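Local coordinates for periplasmic divalent cation tolerance protein CutA (Pyrococcus horikoshii, PDB 1UKU) that takes part in resistance to heavy metals and, as a homotrimer, binds copper at the interface between two trimers, which probably drives further oligomerization, at residues R36-W41 with I45-E50. Sequence-based numbering, arbitrary orientation.
Sequences RAFYWW and IEEDKE. With CU (copper (II) ion), chain B.
E46 and Y39 face each other as a hydrogen-bonded pair of an antiparallel hairpin and illustrate how a cross-strand side-chain bond can sit beside a metal site. The extended E46 chain runs alongside the tyrosine, its CB over one ring face, and Y39 OH donates a very short bond of 2.5 Å to E46 OE1, the carboxylate turned 78° from the ring. Y39 adopts chi1 54°, with CG between its backbone N and carbonyl carbon, which lays the phenol beside its partner. The same hydroxyl accepts a hydrogen bond from a water that also donates to D48 OD2; D48 OD1 binds the copper ion at 2.0 Å, so that water joins the tyrosine to the copper-binding aspartate. In the backbone, E46 N donates to Y39 O at 2.8 Å, nearly straight at 171°. On the other face of the sheet, I45 CG1 stands over the six-membered ring of W40, 3.9 Å from its centroid, and E47 CG covers the F38 ring. These strands end the hairpin 29-41/44-57, at one side of the chain's antiparallel sheet. R36 to Y39 also pair with a strand of a second subunit, continuing the sheet across the subunit interface within the trimer, where W40 NE1 bonds L22 O of that subunit.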
# COMPACT_ATOMS: atom_id res chain seq x y z
N ARG A 36 -7.18 7.31 8.36
CA ARG A 36 -7.25 7.57 9.79
C ARG A 36 -6.17 6.76 10.48
O ARG A 36 -6.07 5.52 10.32
CB ARG A 36 -8.63 7.22 10.33
CG ARG A 36 -9.68 8.20 9.80
CD ARG A 36 -11.08 7.78 10.04
NE ARG A 36 -12.00 8.89 9.85
CZ ARG A 36 -12.54 9.27 8.70
NH1 ARG A 36 -12.28 8.63 7.57
NH2 ARG A 36 -13.38 10.31 8.70
N ALA A 37 -5.34 7.43 11.26
CA ALA A 37 -4.22 6.80 11.95
C ALA A 37 -4.57 6.59 13.43
O ALA A 37 -5.17 7.43 14.04
CB ALA A 37 -2.98 7.63 11.84
N PHE A 38 -4.15 5.46 13.98
CA PHE A 38 -4.30 5.12 15.37
C PHE A 38 -2.96 4.70 15.91
O PHE A 38 -2.25 3.91 15.30
CB PHE A 38 -5.31 4.00 15.55
CG PHE A 38 -6.68 4.36 15.09
CD1 PHE A 38 -7.02 4.28 13.75
CD2 PHE A 38 -7.62 4.78 15.99
CE1 PHE A 38 -8.27 4.65 13.32
CE2 PHE A 38 -8.90 5.16 15.55
CZ PHE A 38 -9.20 5.08 14.21
N TYR A 39 -2.58 5.27 17.06
CA TYR A 39 -1.28 4.99 17.63
C TYR A 39 -1.30 5.43 19.09
O TYR A 39 -2.29 5.96 19.56
CB TYR A 39 -0.17 5.68 16.83
CG TYR A 39 -0.40 7.16 16.67
CD1 TYR A 39 -1.08 7.65 15.59
CD2 TYR A 39 0.04 8.06 17.64
CE1 TYR A 39 -1.32 8.99 15.45
CE2 TYR A 39 -0.19 9.41 17.51
CZ TYR A 39 -0.89 9.86 16.41
OH TYR A 39 -1.13 11.21 16.26
N TRP A 40 -0.21 5.16 19.81
CA TRP A 40 -0.08 5.55 21.22
C TRP A 40 0.53 6.91 21.34
O TRP A 40 1.51 7.21 20.67
CB TRP A 40 0.85 4.61 21.98
CG TRP A 40 0.27 3.32 22.31
CD1 TRP A 40 0.49 2.14 21.66
CD2 TRP A 40 -0.68 3.05 23.35
NE1 TRP A 40 -0.24 1.14 22.25
CE2 TRP A 40 -0.99 1.67 23.28
CE3 TRP A 40 -1.31 3.82 24.32
CZ2 TRP A 40 -1.87 1.05 24.17
CZ3 TRP A 40 -2.20 3.21 25.21
CH2 TRP A 40 -2.48 1.84 25.12
N TRP A 41 -0.08 7.73 22.20
CA TRP A 41 0.52 8.96 22.68
C TRP A 41 0.29 9.05 24.18
O TRP A 41 -0.84 9.10 24.62
CB TRP A 41 -0.11 10.15 21.98
CG TRP A 41 0.37 11.45 22.49
CD1 TRP A 41 1.61 11.98 22.36
CD2 TRP A 41 -0.39 12.38 23.26
NE1 TRP A 41 1.68 13.20 22.99
CE2 TRP A 41 0.46 13.47 23.55
CE3 TRP A 41 -1.71 12.42 23.72
CZ2 TRP A 41 0.02 14.58 24.29
CZ3 TRP A 41 -2.14 13.52 24.46
CH2 TRP A 41 -1.28 14.58 24.73
N ILE A 45 -4.62 5.83 23.45
CA ILE A 45 -4.74 5.60 22.01
C ILE A 45 -5.26 6.89 21.39
O ILE A 45 -6.30 7.42 21.77
CB ILE A 45 -5.60 4.38 21.70
CG1 ILE A 45 -4.85 3.14 22.19
CG2 ILE A 45 -5.84 4.28 20.19
CD1 ILE A 45 -5.63 1.83 22.14
N GLU A 46 -4.48 7.40 20.46
CA GLU A 46 -4.73 8.63 19.76
C GLU A 46 -5.14 8.28 18.33
O GLU A 46 -4.65 7.32 17.75
CB GLU A 46 -3.44 9.47 19.71
CG GLU A 46 -3.52 10.76 18.89
CD GLU A 46 -2.49 11.80 19.31
OE1 GLU A 46 -1.56 12.09 18.53
OE2 GLU A 46 -2.59 12.33 20.42
N GLU A 47 -6.06 9.05 17.80
CA GLU A 47 -6.37 9.04 16.38
C GLU A 47 -6.01 10.37 15.78
O GLU A 47 -6.16 11.42 16.42
CB GLU A 47 -7.84 8.76 16.16
CG GLU A 47 -8.29 8.75 14.69
CD GLU A 47 -9.77 8.63 14.53
OE1 GLU A 47 -10.53 8.71 15.52
OE2 GLU A 47 -10.21 8.45 13.37
N ASP A 48 -5.59 10.35 14.52
CA ASP A 48 -5.37 11.56 13.74
C ASP A 48 -5.77 11.29 12.29
O ASP A 48 -5.41 10.24 11.74
CB ASP A 48 -3.90 11.96 13.81
CG ASP A 48 -3.64 13.32 13.24
OD1 ASP A 48 -4.57 14.16 13.23
OD2 ASP A 48 -2.53 13.64 12.76
N LYS A 49 -6.50 12.20 11.67
CA LYS A 49 -6.78 12.15 10.23
C LYS A 49 -5.56 12.69 9.50
O LYS A 49 -5.00 13.73 9.85
CB LYS A 49 -7.97 13.00 9.88
CG LYS A 49 -9.23 12.56 10.51
CD LYS A 49 -10.42 13.33 9.98
CE LYS A 49 -10.71 13.03 8.51
NZ LYS A 49 -11.92 13.80 8.01
N GLU A 50 -5.13 11.92 8.51
CA GLU A 50 -3.90 12.19 7.79
C GLU A 50 -4.09 12.02 6.28
O GLU A 50 -5.08 11.50 5.83
CB GLU A 50 -2.81 11.23 8.24
CG GLU A 50 -2.36 11.33 9.69
CD GLU A 50 -1.11 10.52 9.94
OE1 GLU A 50 -1.03 9.34 9.56
OE2 GLU A 50 -0.14 11.06 10.52
CU CU B . -5.06 15.54 11.92
O HOH W 1 -13.96 13.27 9.65
O HOH W 2 -0.29 12.27 14.00
O HOH W 3 -3.41 15.92 11.32